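Local coordinates for protein alpha-1,3-glucanase (Bacillus circulans, PDB 5ZRU) that hydrolyses alpha-1,3-glucan as the catalytic unit of a larger GH87 enzyme that binds calcium and zinc ions and probably carbohydrate, at residues Gly374-Ala379 against Gly409-Gly414; Asn313-His318 against Arg345-Leu350; Tyr99-Lys104 against Gly151-Ile156; Ile341-Ile346 against Val365-Ile370; Val187-Phe192 against Ala204-Ala209. All blocks are in the same frame, centred on the assembly; numbering follows the deposited sequence.

Contact 1. Residues Gly374-Ala379 against Gly409-Gly414; sequences GDDGLA and GIAFFG. With CA (calcium ion), chain J.
Leu378 and Ile410 pair as neighbours in parallel strands, with Ala379 and Ala411 next in line. Two backbone hydrogen bonds hold the pair: Leu378 N gives to Gly409 O, and Ala411 N to Leu378 O at 2.8 Å. That Leu378 carbonyl also takes a CA-H...O contact from Ile410. The apolar part is small: Ala379 CB lies 4.4 Å from Ala411 CB and 4.0 Å from Phe413 CE2.

Asp376 brings polar atoms to this face. Its CG stands anti to the carbonyl carbon (chi1 -64°), which carries the carboxylate across to the other strand. There OD1 rests 3.4 Å from Ala411 CB, while OD2 meets the ring edge in plane, 3.3 Å from Phe413 CZ. OD2 also forms a salt bridge with Arg435, and OD1 accepts from Ala408 N.

Metal binding adds the last element. Asp375 OD1 binds the calcium ion at 2.6 Å, with Asp352 as a second protein ligand, and uses its anti lone pair for Asp376 N. One calcium-bound water donates to Asp376 OD2. In this model of the pectate-lyase-like domain Asp376 thus reaches the ion through a water, although it can also bind calcium directly; Arg435, Ala408 N and the Phe413 edge surround its carboxylate.

Contact 2. Residues Asn313-His318 against Arg345-Leu350; sequences NVWVEH and RIRNNL
Trp315 and Arg345 pair across two parallel strands, and the arginine lies over the indole. The tryptophan ring swings anti to its own backbone nitrogen (chi1 -168°), while the Arg345 chain runs extended from CG to NE above one face. Arg345 CB sits 3.9 Å from the centroid of the five-membered ring, a CH-pi contact. Further out, Arg345 CZ is 4.9 Å from the centroid of the six-membered ring, a cation-pi contact with the two planes 42° apart; Glu174 takes the same guanidinium in a salt bridge.

Glu317 holds CG between its backbone nitrogen and carbonyl carbon (chi1 55°) and then extends alongside Asn348. Asn348 ND2 donates to Glu317 OE1 at 2.9 Å; OE1 lies close to the amide plane and is approached almost along its own C-O bond. Asn372 holds Asn348 OD1, and Tyr283 OH bonds Glu317 OE2. The His318 ring lies beside Asn348, with CD2 3.6 Å from Asn348 CB, and its nitrogens bond Asn285 and Asp138. On the reverse face Val316 CG2 meets Ile346 CG2 at 4.1 Å.

Three backbone bonds hold the strands in step. Arg347 bonds Ser369 and Glu139; since Glu139, Glu174 and Asp138 belong to D1, this polar D2 face forms a charged and aromatic interdomain seam.

Contact 3. Residues Tyr99-Lys104 against Gly151-Ile156; sequences YVNGVK and GDTIRI
Tyr99 faces Arg155 in an antiparallel hydrogen-bonded pair: Tyr99 N gives to Arg155 O, and Arg155 N returns a bond of 2.8 Å to Tyr99 O. The side chains touch at CB, while the head of Arg155 turns to Gln65 and makes a cation-pi contact with Tyr63. Val100 follows as the non-hydrogen-bonded partner of Ile154, its CG1 3.8 Å from Thr153 O. It also opens a type I' turn that closes on Val103.

Asn101, in the turn, makes three bonds. Its N gives to Thr153 O at 2.9 Å. With CG anti to the carbonyl carbon (chi1 -61°), the amide reaches back over the other strand, where OD1 accepts from Thr153 N at 3.0 Å, the donor standing above the carbonyl plane. Asn101 ND2 completes the set with a nearly straight bond of 2.9 Å (178°) to Asp152 OD1, met from well above the carboxylate plane. The other oxygen, Asp152 OD2, accepts from Gln149 N. Gly102 N then gives to a water at 3.0 Å.

By standing in for a backbone carbonyl, the Asn101 amide carries the pairing past the end of strand 93-100. It ties this exposed hairpin of the D1 domain to the start of strand 153-157.

Contact 4. Residues Ile341-Ile346 against Val365-Ile370; sequences IENSRI and VRNSSI
Glu342 and Arg366 both start with CG held between backbone nitrogen and carbonyl carbon (chi1 64° and 65°) and then run extended, so the two chains lie side by side and their ends meet. Arg366 grips one oxygen side-on with two nitrogens: NE reaches Glu342 OE1 at 2.8 Å and NH2 reaches the same atom at 3.0 Å. Both donors come from one face of the carboxylate, while the oxygen lies in the guanidinium plane. A water and Asn5 serve OE2.

At the break between the two strands of each segment, Asn367 ND2 donates to Asn343 OD1 at 3.1 Å, from above the carbonyl plane and with the amides almost perpendicular (87°), while Asn367 OD1 takes Ser15 N. Ser368 OG accepts from Ser344 N at 3.2 Å and gives its own proton to Arg366 O, which also takes Asn343 N. Beyond the break, Ser369 N bonds Ser344 O and Ile346 N bonds Ser369 O, each at 2.8 Å. On the inner face Ile346 CD1 meets Ile370 CD1 at 3.8 Å, and Ile341 packs on Val365.

These are successive turns of the parallel beta-helix. Strand 310-317 flanks them on one side, placing the zinc ligand His312 beside Glu342; strands 395-397 and 400-402 follow on the other. The aliphatic face packs against strands 323-325 and 354-357.

Contact 5. Residues Val187-Phe192 against Ala204-Ala209; sequences VSVTDF and AAFEAA. With SO4 (sulfate ion), chain E.
Val189 and Phe206 make the closest ring contact: Val189 CG1 stands over the phenyl face, 3.8 Å from its centroid. A second ring, Phe192, lies against the helix backbone, with Ala209 CA 4.2 Å from its centroid and Ala208 CB 4.0 Å from Phe192 CD1. The small Ala209 side chain sits between Val189 and Phe192, its CB 4.0 Å from Val189 CG1 and 3.9 Å from Phe192 CD2. Ala205 CB approaches Phe192 O at 3.3 Å. Alanines at these positions let the helix come close, and van der Waals and CH-pi packing make the contact, without hydrogen bonds between the two segments.

A 3-10 turn positions the two hydrophobic residues. Ser188 OG accepts from Thr190 N in an ST turn, and Ser188 N bonds Asp191 OD2, met from well above the carboxylate plane. Arg182 holds Asp191 by a salt bridge. Arg182 also shares with Ser188 OG, at 2.7 Å from O2, a sulfate that probably comes from the crystallisation liquor.

Further out, Phe206 meets Trp233 edge-to-face and packs on Leu229, while Leu220 supports Val187, Val189 and Ala209. Strand 187-188 pairs in parallel with strand 220-222, and helix 203-216 connects them, consistent with the N-terminal cap of pectate-lyase-like folds.

From the N terminus, contact 3 comes first and closes a 46-residue excursion inside the D1 domain, about 28 Å from contact 2, centre to centre. Contact 5 follows with a short loop that sets the helix at the start of the D2 coil. Next come contacts 2 and 4, which cross: residues 341-346 open contact 4 before 345-350 closes contact 2, and Arg345 and Ile346 serve both. Arg347 NE also reaches Ser369 OG, so three consecutive turns are joined. Contact 1 closes the next turn, and its Leu378 packs on Ile370 and Val365 of contact 4. None nests inside another; contacts 3 and 5 stand apart from this central ladder.

Contact 1. Residues Gly374-Ala379 against Gly409-Gly414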
# COMPACT_ATOMS: atom_id res chain seq x y z
N GLY A 374 2.86 -4.42 3.87
CA GLY A 374 3.35 -5.73 4.26
C GLY A 374 2.39 -6.89 4.13
O GLY A 374 2.55 -7.92 4.79
N ASP A 375 1.39 -6.72 3.26
CA ASP A 375 0.46 -7.77 2.88
C ASP A 375 -0.23 -7.24 1.62
O ASP A 375 0.26 -6.28 1.01
CB ASP A 375 -0.49 -8.10 4.05
CG ASP A 375 -0.94 -9.56 4.06
OD1 ASP A 375 -1.49 -10.02 3.05
OD2 ASP A 375 -0.75 -10.24 5.09
N ASP A 376 -1.35 -7.84 1.22
CA ASP A 376 -1.99 -7.39 -0.02
C ASP A 376 -2.24 -5.88 0.02
O ASP A 376 -2.73 -5.35 1.02
CB ASP A 376 -3.31 -8.12 -0.24
CG ASP A 376 -3.13 -9.60 -0.44
OD1 ASP A 376 -2.46 -9.98 -1.42
OD2 ASP A 376 -3.64 -10.38 0.39
N GLY A 377 -1.90 -5.20 -1.07
CA GLY A 377 -2.08 -3.76 -1.13
C GLY A 377 -3.55 -3.41 -1.02
O GLY A 377 -3.96 -2.65 -0.13
N LEU A 378 -4.35 -3.99 -1.90
CA LEU A 378 -5.80 -3.83 -1.89
C LEU A 378 -6.41 -5.22 -1.97
O LEU A 378 -6.12 -5.98 -2.90
CB LEU A 378 -6.27 -2.98 -3.08
CG LEU A 378 -5.61 -1.60 -3.26
CD1 LEU A 378 -6.09 -0.97 -4.56
CD2 LEU A 378 -5.90 -0.68 -2.07
N ALA A 379 -7.26 -5.56 -1.00
CA ALA A 379 -7.78 -6.92 -0.94
C ALA A 379 -9.27 -6.92 -0.63
O ALA A 379 -9.76 -6.07 0.11
CB ALA A 379 -7.05 -7.75 0.13
N GLY A 409 -0.18 -6.93 -4.99
CA GLY A 409 -0.70 -5.57 -5.06
C GLY A 409 -2.22 -5.52 -4.95
O GLY A 409 -2.77 -4.67 -4.24
N ILE A 410 -2.91 -6.42 -5.64
CA ILE A 410 -4.37 -6.51 -5.62
C ILE A 410 -4.75 -7.97 -5.45
O ILE A 410 -4.17 -8.84 -6.11
CB ILE A 410 -5.00 -5.94 -6.90
CG1 ILE A 410 -4.69 -4.45 -7.05
CG2 ILE A 410 -6.51 -6.22 -6.93
CD1 ILE A 410 -5.28 -3.82 -8.30
N ALA A 411 -5.73 -8.24 -4.58
CA ALA A 411 -6.15 -9.62 -4.34
C ALA A 411 -7.66 -9.72 -4.15
O ALA A 411 -8.26 -8.89 -3.46
CB ALA A 411 -5.45 -10.21 -3.11
N PHE A 412 -8.26 -10.77 -4.73
CA PHE A 412 -9.65 -11.12 -4.45
C PHE A 412 -9.67 -12.55 -3.93
O PHE A 412 -9.04 -13.43 -4.52
CB PHE A 412 -10.56 -11.01 -5.70
CG PHE A 412 -10.67 -9.61 -6.27
CD1 PHE A 412 -10.87 -8.51 -5.45
CD2 PHE A 412 -10.59 -9.42 -7.65
CE1 PHE A 412 -10.98 -7.23 -5.99
CE2 PHE A 412 -10.70 -8.14 -8.20
CZ PHE A 412 -10.90 -7.04 -7.37
N PHE A 413 -10.40 -12.77 -2.84
CA PHE A 413 -10.44 -14.09 -2.22
C PHE A 413 -11.82 -14.75 -2.23
O PHE A 413 -11.94 -15.89 -1.79
CB PHE A 413 -9.93 -13.97 -0.78
CG PHE A 413 -8.52 -13.46 -0.71
CD1 PHE A 413 -7.50 -14.15 -1.34
CD2 PHE A 413 -8.22 -12.26 -0.07
CE1 PHE A 413 -6.19 -13.68 -1.32
CE2 PHE A 413 -6.91 -11.79 -0.04
CZ PHE A 413 -5.90 -12.50 -0.66
N GLY A 414 -12.84 -14.07 -2.74
CA GLY A 414 -14.15 -14.68 -2.81
C GLY A 414 -15.20 -13.65 -3.19
O GLY A 414 -14.88 -12.50 -3.49
CA CA J . -3.72 -9.55 4.28
O HOH W 1 -3.42 -9.51 6.55
O HOH W 2 -4.82 -9.67 2.53
O HOH W 3 -3.31 -11.67 4.34
O HOH W 4 -5.39 -10.26 5.67

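Contact 2. Residues Asn313-His318 against Arg345-Leu350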
# COMPACT_ATOMS: atom_id res chain seq x y z
N ASN A 313 -8.65 11.88 0.33
CA ASN A 313 -7.58 12.85 0.54
C ASN A 313 -6.97 12.69 1.94
O ASN A 313 -6.82 13.65 2.69
CB ASN A 313 -8.09 14.27 0.32
CG ASN A 313 -8.53 14.51 -1.11
OD1 ASN A 313 -9.66 14.22 -1.49
ND2 ASN A 313 -7.62 15.05 -1.92
N VAL A 314 -6.66 11.45 2.30
CA VAL A 314 -5.95 11.19 3.54
C VAL A 314 -4.59 10.58 3.21
O VAL A 314 -4.35 10.07 2.11
CB VAL A 314 -6.74 10.28 4.51
CG1 VAL A 314 -8.03 10.95 4.98
CG2 VAL A 314 -7.02 8.90 3.88
N TRP A 315 -3.70 10.65 4.19
CA TRP A 315 -2.33 10.16 4.08
C TRP A 315 -2.07 9.39 5.37
O TRP A 315 -2.04 9.99 6.44
CB TRP A 315 -1.36 11.33 3.91
CG TRP A 315 0.05 10.98 3.51
CD1 TRP A 315 0.63 9.73 3.49
CD2 TRP A 315 1.06 11.89 3.06
NE1 TRP A 315 1.93 9.82 3.05
CE2 TRP A 315 2.22 11.14 2.78
CE3 TRP A 315 1.09 13.28 2.87
CZ2 TRP A 315 3.40 11.73 2.32
CZ3 TRP A 315 2.27 13.87 2.40
CH2 TRP A 315 3.40 13.09 2.13
N VAL A 316 -1.96 8.06 5.29
CA VAL A 316 -1.85 7.23 6.49
C VAL A 316 -0.71 6.24 6.31
O VAL A 316 -0.53 5.65 5.24
CB VAL A 316 -3.16 6.50 6.84
CG1 VAL A 316 -4.26 7.51 7.13
CG2 VAL A 316 -3.57 5.53 5.72
N GLU A 317 0.09 6.07 7.37
CA GLU A 317 1.22 5.16 7.29
C GLU A 317 1.55 4.59 8.66
O GLU A 317 1.20 5.16 9.70
CB GLU A 317 2.46 5.84 6.68
CG GLU A 317 2.93 7.11 7.34
CD GLU A 317 4.09 7.79 6.57
OE1 GLU A 317 4.58 7.22 5.57
OE2 GLU A 317 4.50 8.90 6.98
N HIS A 318 2.24 3.45 8.64
CA HIS A 318 2.80 2.79 9.81
C HIS A 318 1.73 2.15 10.70
O HIS A 318 1.99 1.85 11.87
CB HIS A 318 3.67 3.75 10.63
CG HIS A 318 4.73 4.42 9.82
ND1 HIS A 318 5.09 5.74 10.00
CD2 HIS A 318 5.50 3.95 8.81
CE1 HIS A 318 6.04 6.05 9.13
NE2 HIS A 318 6.31 4.98 8.40
N ARG A 345 -3.15 8.37 0.16
CA ARG A 345 -1.79 7.82 0.19
C ARG A 345 -1.74 6.86 1.36
O ARG A 345 -1.84 7.27 2.52
CB ARG A 345 -0.76 8.94 0.31
CG ARG A 345 -0.89 9.97 -0.82
CD ARG A 345 0.02 11.20 -0.63
NE ARG A 345 -0.43 12.31 -1.48
CZ ARG A 345 0.34 13.34 -1.83
NH1 ARG A 345 1.60 13.39 -1.43
NH2 ARG A 345 -0.14 14.30 -2.62
N ILE A 346 -1.63 5.57 1.06
CA ILE A 346 -1.77 4.53 2.07
C ILE A 346 -0.49 3.72 1.96
O ILE A 346 -0.32 2.94 1.02
CB ILE A 346 -3.02 3.67 1.84
CG1 ILE A 346 -4.27 4.57 1.79
CG2 ILE A 346 -3.14 2.61 2.93
CD1 ILE A 346 -5.50 3.93 1.11
N ARG A 347 0.45 3.95 2.88
CA ARG A 347 1.83 3.55 2.64
C ARG A 347 2.48 3.04 3.92
O ARG A 347 2.10 3.42 5.02
CB ARG A 347 2.67 4.71 2.10
CG ARG A 347 2.10 5.38 0.84
CD ARG A 347 3.07 6.46 0.34
NE ARG A 347 2.61 7.11 -0.89
CZ ARG A 347 3.00 8.33 -1.26
NH1 ARG A 347 3.84 9.01 -0.47
NH2 ARG A 347 2.54 8.88 -2.39
N ASN A 348 3.46 2.15 3.75
CA ASN A 348 4.35 1.77 4.85
C ASN A 348 3.57 1.20 6.03
O ASN A 348 3.90 1.44 7.19
CB ASN A 348 5.20 2.96 5.31
CG ASN A 348 5.83 3.68 4.16
OD1 ASN A 348 6.54 3.07 3.35
ND2 ASN A 348 5.56 4.98 4.06
N ASN A 349 2.53 0.42 5.75
CA ASN A 349 1.83 -0.29 6.81
C ASN A 349 2.37 -1.72 6.91
O ASN A 349 2.95 -2.27 5.96
CB ASN A 349 0.32 -0.30 6.55
CG ASN A 349 -0.25 1.10 6.42
OD1 ASN A 349 -0.42 1.80 7.43
ND2 ASN A 349 -0.53 1.53 5.18
N LEU A 350 2.21 -2.30 8.11
CA LEU A 350 2.80 -3.60 8.42
C LEU A 350 2.07 -4.76 7.74
O LEU A 350 2.63 -5.86 7.66
CB LEU A 350 2.81 -3.81 9.94
CG LEU A 350 3.78 -2.90 10.69
CD1 LEU A 350 3.37 -2.69 12.13
CD2 LEU A 350 5.22 -3.46 10.62

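Contact 3. Residues Tyr99-Lys104 against Gly151-Ile156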
# COMPACT_ATOMS: atom_id res chain seq x y z
N TYR A 99 19.91 20.39 1.49
CA TYR A 99 20.45 21.64 0.98
C TYR A 99 19.70 22.03 -0.29
O TYR A 99 19.36 21.17 -1.10
CB TYR A 99 21.96 21.53 0.65
CG TYR A 99 22.84 21.27 1.86
CD1 TYR A 99 22.96 19.99 2.38
CD2 TYR A 99 23.56 22.29 2.45
CE1 TYR A 99 23.76 19.74 3.48
CE2 TYR A 99 24.38 22.05 3.55
CZ TYR A 99 24.47 20.77 4.05
OH TYR A 99 25.27 20.53 5.14
N VAL A 100 19.45 23.32 -0.46
CA VAL A 100 18.87 23.84 -1.69
C VAL A 100 19.85 24.85 -2.26
O VAL A 100 20.18 25.84 -1.59
CB VAL A 100 17.50 24.48 -1.47
CG1 VAL A 100 16.95 24.98 -2.79
CG2 VAL A 100 16.55 23.48 -0.84
N ASN A 101 20.33 24.59 -3.47
CA ASN A 101 21.31 25.47 -4.12
C ASN A 101 22.50 25.72 -3.20
O ASN A 101 23.06 26.82 -3.17
CB ASN A 101 20.65 26.78 -4.56
CG ASN A 101 19.53 26.55 -5.56
OD1 ASN A 101 19.66 25.72 -6.46
ND2 ASN A 101 18.44 27.29 -5.41
N GLY A 102 22.87 24.69 -2.43
CA GLY A 102 24.02 24.76 -1.55
C GLY A 102 23.75 25.32 -0.17
O GLY A 102 24.65 25.28 0.68
N VAL A 103 22.56 25.85 0.08
CA VAL A 103 22.22 26.42 1.38
C VAL A 103 21.53 25.35 2.21
O VAL A 103 20.58 24.71 1.75
CB VAL A 103 21.31 27.65 1.22
CG1 VAL A 103 21.08 28.30 2.57
CG2 VAL A 103 21.91 28.64 0.22
N LYS A 104 22.00 25.16 3.44
CA LYS A 104 21.39 24.17 4.33
C LYS A 104 19.97 24.61 4.70
O LYS A 104 19.76 25.72 5.22
CB LYS A 104 22.24 23.99 5.58
CG LYS A 104 21.84 22.79 6.44
CD LYS A 104 22.92 22.50 7.49
CE LYS A 104 22.63 21.22 8.26
NZ LYS A 104 21.37 21.31 9.04
N GLY A 151 15.32 24.38 -12.04
CA GLY A 151 16.71 24.77 -11.94
C GLY A 151 17.29 24.70 -10.54
O GLY A 151 18.52 24.65 -10.41
N ASP A 152 16.46 24.73 -9.50
CA ASP A 152 16.97 24.54 -8.15
C ASP A 152 17.60 23.15 -8.03
O ASP A 152 17.17 22.20 -8.68
CB ASP A 152 15.85 24.67 -7.11
CG ASP A 152 15.46 26.10 -6.84
OD1 ASP A 152 16.19 27.04 -7.25
OD2 ASP A 152 14.39 26.29 -6.21
N THR A 153 18.61 23.04 -7.19
CA THR A 153 19.16 21.74 -6.84
C THR A 153 18.78 21.44 -5.40
O THR A 153 18.96 22.29 -4.52
CB THR A 153 20.68 21.70 -7.01
OG1 THR A 153 21.28 22.68 -6.16
CG2 THR A 153 21.04 21.98 -8.46
N ILE A 154 18.24 20.26 -5.16
CA ILE A 154 17.96 19.79 -3.81
C ILE A 154 18.87 18.61 -3.55
O ILE A 154 18.94 17.67 -4.35
CB ILE A 154 16.47 19.46 -3.60
CG1 ILE A 154 16.24 18.89 -2.18
CG2 ILE A 154 15.97 18.55 -4.72
CD1 ILE A 154 14.75 18.84 -1.75
N ARG A 155 19.64 18.69 -2.46
CA ARG A 155 20.63 17.70 -2.12
C ARG A 155 20.24 17.06 -0.80
O ARG A 155 19.88 17.77 0.15
CB ARG A 155 22.03 18.31 -2.00
CG ARG A 155 23.07 17.36 -1.43
CD ARG A 155 24.42 18.03 -1.24
NE ARG A 155 24.99 18.50 -2.49
CZ ARG A 155 26.29 18.75 -2.67
NH1 ARG A 155 27.15 18.56 -1.67
NH2 ARG A 155 26.72 19.18 -3.84
N ILE A 156 20.29 15.73 -0.75
CA ILE A 156 20.15 14.97 0.48
C ILE A 156 21.54 14.48 0.87
O ILE A 156 22.18 13.77 0.10
CB ILE A 156 19.19 13.77 0.31
CG1 ILE A 156 17.85 14.21 -0.31
CG2 ILE A 156 19.00 13.06 1.63
CD1 ILE A 156 17.12 15.30 0.46
O HOH W 5 21.91 21.86 -3.01

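Contact 4. Residues Ile341-Ile346 against Val365-Ile370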
# COMPACT_ATOMS: atom_id res chain seq x y z
N ILE A 341 -12.98 5.11 -1.01
CA ILE A 341 -11.69 5.59 -0.55
C ILE A 341 -11.00 6.16 -1.79
O ILE A 341 -10.82 5.45 -2.78
CB ILE A 341 -10.86 4.45 0.08
CG1 ILE A 341 -11.57 3.91 1.32
CG2 ILE A 341 -9.44 4.93 0.41
CD1 ILE A 341 -10.95 2.58 1.84
N GLU A 342 -10.64 7.44 -1.76
CA GLU A 342 -10.06 8.00 -2.98
C GLU A 342 -9.05 9.08 -2.66
O GLU A 342 -9.03 9.66 -1.57
CB GLU A 342 -11.15 8.56 -3.92
CG GLU A 342 -11.93 9.73 -3.35
CD GLU A 342 -13.09 10.16 -4.25
OE1 GLU A 342 -13.12 9.75 -5.44
OE2 GLU A 342 -13.97 10.89 -3.77
N ASN A 343 -8.19 9.34 -3.65
CA ASN A 343 -7.26 10.47 -3.62
C ASN A 343 -6.35 10.40 -2.39
O ASN A 343 -5.99 11.43 -1.82
CB ASN A 343 -8.00 11.81 -3.65
CG ASN A 343 -8.96 11.95 -4.82
OD1 ASN A 343 -8.87 11.23 -5.82
ND2 ASN A 343 -9.89 12.90 -4.70
N SER A 344 -5.97 9.19 -1.99
CA SER A 344 -5.29 8.99 -0.72
C SER A 344 -3.94 8.31 -0.90
O SER A 344 -3.62 7.76 -1.96
CB SER A 344 -6.17 8.18 0.24
OG SER A 344 -7.37 8.88 0.51
N ARG A 345 -3.15 8.37 0.16
CA ARG A 345 -1.79 7.82 0.19
C ARG A 345 -1.74 6.86 1.36
O ARG A 345 -1.84 7.27 2.52
CB ARG A 345 -0.76 8.94 0.31
CG ARG A 345 -0.89 9.97 -0.82
CD ARG A 345 0.02 11.20 -0.63
NE ARG A 345 -0.43 12.31 -1.48
CZ ARG A 345 0.34 13.34 -1.83
NH1 ARG A 345 1.60 13.39 -1.43
NH2 ARG A 345 -0.14 14.30 -2.62
N ILE A 346 -1.63 5.57 1.06
CA ILE A 346 -1.77 4.53 2.07
C ILE A 346 -0.49 3.72 1.96
O ILE A 346 -0.32 2.94 1.02
CB ILE A 346 -3.02 3.67 1.84
CG1 ILE A 346 -4.27 4.57 1.79
CG2 ILE A 346 -3.14 2.61 2.93
CD1 ILE A 346 -5.50 3.93 1.11
N VAL A 365 -11.76 1.54 -3.94
CA VAL A 365 -10.54 2.32 -3.72
C VAL A 365 -10.11 2.85 -5.08
O VAL A 365 -9.95 2.07 -6.03
CB VAL A 365 -9.41 1.49 -3.09
CG1 VAL A 365 -8.17 2.37 -2.90
CG2 VAL A 365 -9.84 0.87 -1.76
N ARG A 366 -9.94 4.17 -5.19
CA ARG A 366 -9.59 4.72 -6.49
C ARG A 366 -8.67 5.92 -6.35
O ARG A 366 -8.64 6.61 -5.33
CB ARG A 366 -10.83 5.09 -7.31
CG ARG A 366 -11.67 6.20 -6.73
CD ARG A 366 -12.96 6.40 -7.55
NE ARG A 366 -13.73 7.53 -7.04
CZ ARG A 366 -15.02 7.72 -7.25
NH1 ARG A 366 -15.73 6.85 -7.97
NH2 ARG A 366 -15.63 8.78 -6.73
N ASN A 367 -7.92 6.16 -7.43
CA ASN A 367 -6.97 7.27 -7.54
C ASN A 367 -6.12 7.43 -6.29
O ASN A 367 -5.99 8.53 -5.74
CB ASN A 367 -7.67 8.58 -7.89
CG ASN A 367 -6.71 9.58 -8.49
OD1 ASN A 367 -6.01 9.27 -9.45
ND2 ASN A 367 -6.62 10.76 -7.88
N SER A 368 -5.50 6.34 -5.86
CA SER A 368 -4.74 6.35 -4.62
C SER A 368 -3.36 5.74 -4.83
O SER A 368 -3.13 4.95 -5.74
CB SER A 368 -5.49 5.60 -3.51
OG SER A 368 -6.69 6.29 -3.17
N SER A 369 -2.45 6.15 -3.96
CA SER A 369 -1.08 5.65 -3.93
C SER A 369 -1.00 4.61 -2.83
O SER A 369 -1.21 4.95 -1.66
CB SER A 369 -0.09 6.80 -3.69
OG SER A 369 1.20 6.32 -3.31
N ILE A 370 -0.75 3.36 -3.20
CA ILE A 370 -0.73 2.22 -2.27
C ILE A 370 0.70 1.70 -2.30
O ILE A 370 1.08 1.02 -3.25
CB ILE A 370 -1.72 1.13 -2.68
CG1 ILE A 370 -3.09 1.75 -3.04
CG2 ILE A 370 -1.82 0.04 -1.59
CD1 ILE A 370 -3.78 2.44 -1.88
O HOH W 6 -15.53 11.87 -5.62

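Contact 5. Residues Val187-Phe192 against Ala204-Ala209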
# COMPACT_ATOMS: atom_id res chain seq x y z
N VAL A 187 -17.70 22.80 14.25
CA VAL A 187 -17.03 22.77 15.54
C VAL A 187 -15.61 22.33 15.26
O VAL A 187 -15.35 21.55 14.35
CB VAL A 187 -17.71 21.83 16.56
CG1 VAL A 187 -19.15 22.27 16.85
CG2 VAL A 187 -17.68 20.40 16.09
N SER A 188 -14.67 22.86 16.04
CA SER A 188 -13.27 22.52 15.90
C SER A 188 -12.79 21.80 17.15
O SER A 188 -13.29 22.06 18.25
CB SER A 188 -12.41 23.77 15.66
OG SER A 188 -11.02 23.46 15.73
N VAL A 189 -11.83 20.89 16.99
CA VAL A 189 -11.27 20.23 18.16
C VAL A 189 -10.64 21.24 19.11
O VAL A 189 -10.59 21.01 20.32
CB VAL A 189 -10.25 19.15 17.75
CG1 VAL A 189 -10.95 18.01 17.01
CG2 VAL A 189 -9.13 19.78 16.91
N THR A 190 -10.15 22.37 18.59
CA THR A 190 -9.57 23.37 19.48
C THR A 190 -10.63 24.12 20.28
O THR A 190 -10.29 24.73 21.30
CB THR A 190 -8.70 24.35 18.69
OG1 THR A 190 -9.50 25.03 17.71
CG2 THR A 190 -7.55 23.63 17.99
N ASP A 191 -11.89 24.08 19.86
CA ASP A 191 -12.97 24.62 20.69
C ASP A 191 -13.08 23.88 22.01
O ASP A 191 -13.61 24.44 22.98
CB ASP A 191 -14.33 24.52 19.98
CG ASP A 191 -14.40 25.34 18.71
OD1 ASP A 191 -13.56 26.23 18.51
OD2 ASP A 191 -15.34 25.08 17.92
N PHE A 192 -12.61 22.64 22.07
CA PHE A 192 -12.79 21.78 23.23
C PHE A 192 -11.48 21.47 23.92
O PHE A 192 -11.40 20.52 24.72
CB PHE A 192 -13.53 20.50 22.81
CG PHE A 192 -14.94 20.77 22.37
CD1 PHE A 192 -15.97 20.77 23.30
CD2 PHE A 192 -15.22 21.12 21.07
CE1 PHE A 192 -17.26 21.06 22.92
CE2 PHE A 192 -16.52 21.42 20.68
CZ PHE A 192 -17.53 21.39 21.61
N ALA A 204 -8.94 13.69 24.62
CA ALA A 204 -10.14 14.09 25.35
C ALA A 204 -10.90 15.18 24.59
O ALA A 204 -12.14 15.14 24.49
CB ALA A 204 -9.78 14.57 26.75
N ALA A 205 -10.17 16.14 24.03
CA ALA A 205 -10.81 17.20 23.25
C ALA A 205 -11.43 16.65 21.97
O ALA A 205 -12.52 17.08 21.57
CB ALA A 205 -9.80 18.30 22.94
N PHE A 206 -10.75 15.71 21.31
CA PHE A 206 -11.31 15.08 20.11
C PHE A 206 -12.62 14.37 20.43
O PHE A 206 -13.60 14.48 19.67
CB PHE A 206 -10.32 14.09 19.50
CG PHE A 206 -9.32 14.71 18.57
CD1 PHE A 206 -8.63 15.86 18.92
CD2 PHE A 206 -9.03 14.11 17.35
CE1 PHE A 206 -7.69 16.41 18.06
CE2 PHE A 206 -8.09 14.65 16.49
CZ PHE A 206 -7.42 15.81 16.84
N GLU A 207 -12.65 13.61 21.53
CA GLU A 207 -13.87 12.91 21.92
C GLU A 207 -15.01 13.88 22.21
O GLU A 207 -16.15 13.67 21.78
CB GLU A 207 -13.61 12.02 23.14
CG GLU A 207 -12.86 10.75 22.77
CD GLU A 207 -12.35 10.01 23.99
OE1 GLU A 207 -12.75 10.37 25.13
OE2 GLU A 207 -11.54 9.08 23.79
N ALA A 208 -14.71 14.95 22.96
CA ALA A 208 -15.73 15.96 23.25
C ALA A 208 -16.21 16.62 21.97
O ALA A 208 -17.41 16.90 21.81
CB ALA A 208 -15.17 17.00 24.22
N ALA A 209 -15.29 16.89 21.03
CA ALA A 209 -15.66 17.54 19.78
C ALA A 209 -16.56 16.64 18.94
O ALA A 209 -17.49 17.13 18.28
CB ALA A 209 -14.39 17.91 19.01
S SO4 E . -9.86 26.94 14.25
O1 SO4 E . -9.35 27.30 12.92
O2 SO4 E . -10.39 25.58 14.22
O3 SO4 E . -10.92 27.86 14.63
O4 SO4 E . -8.75 27.01 15.21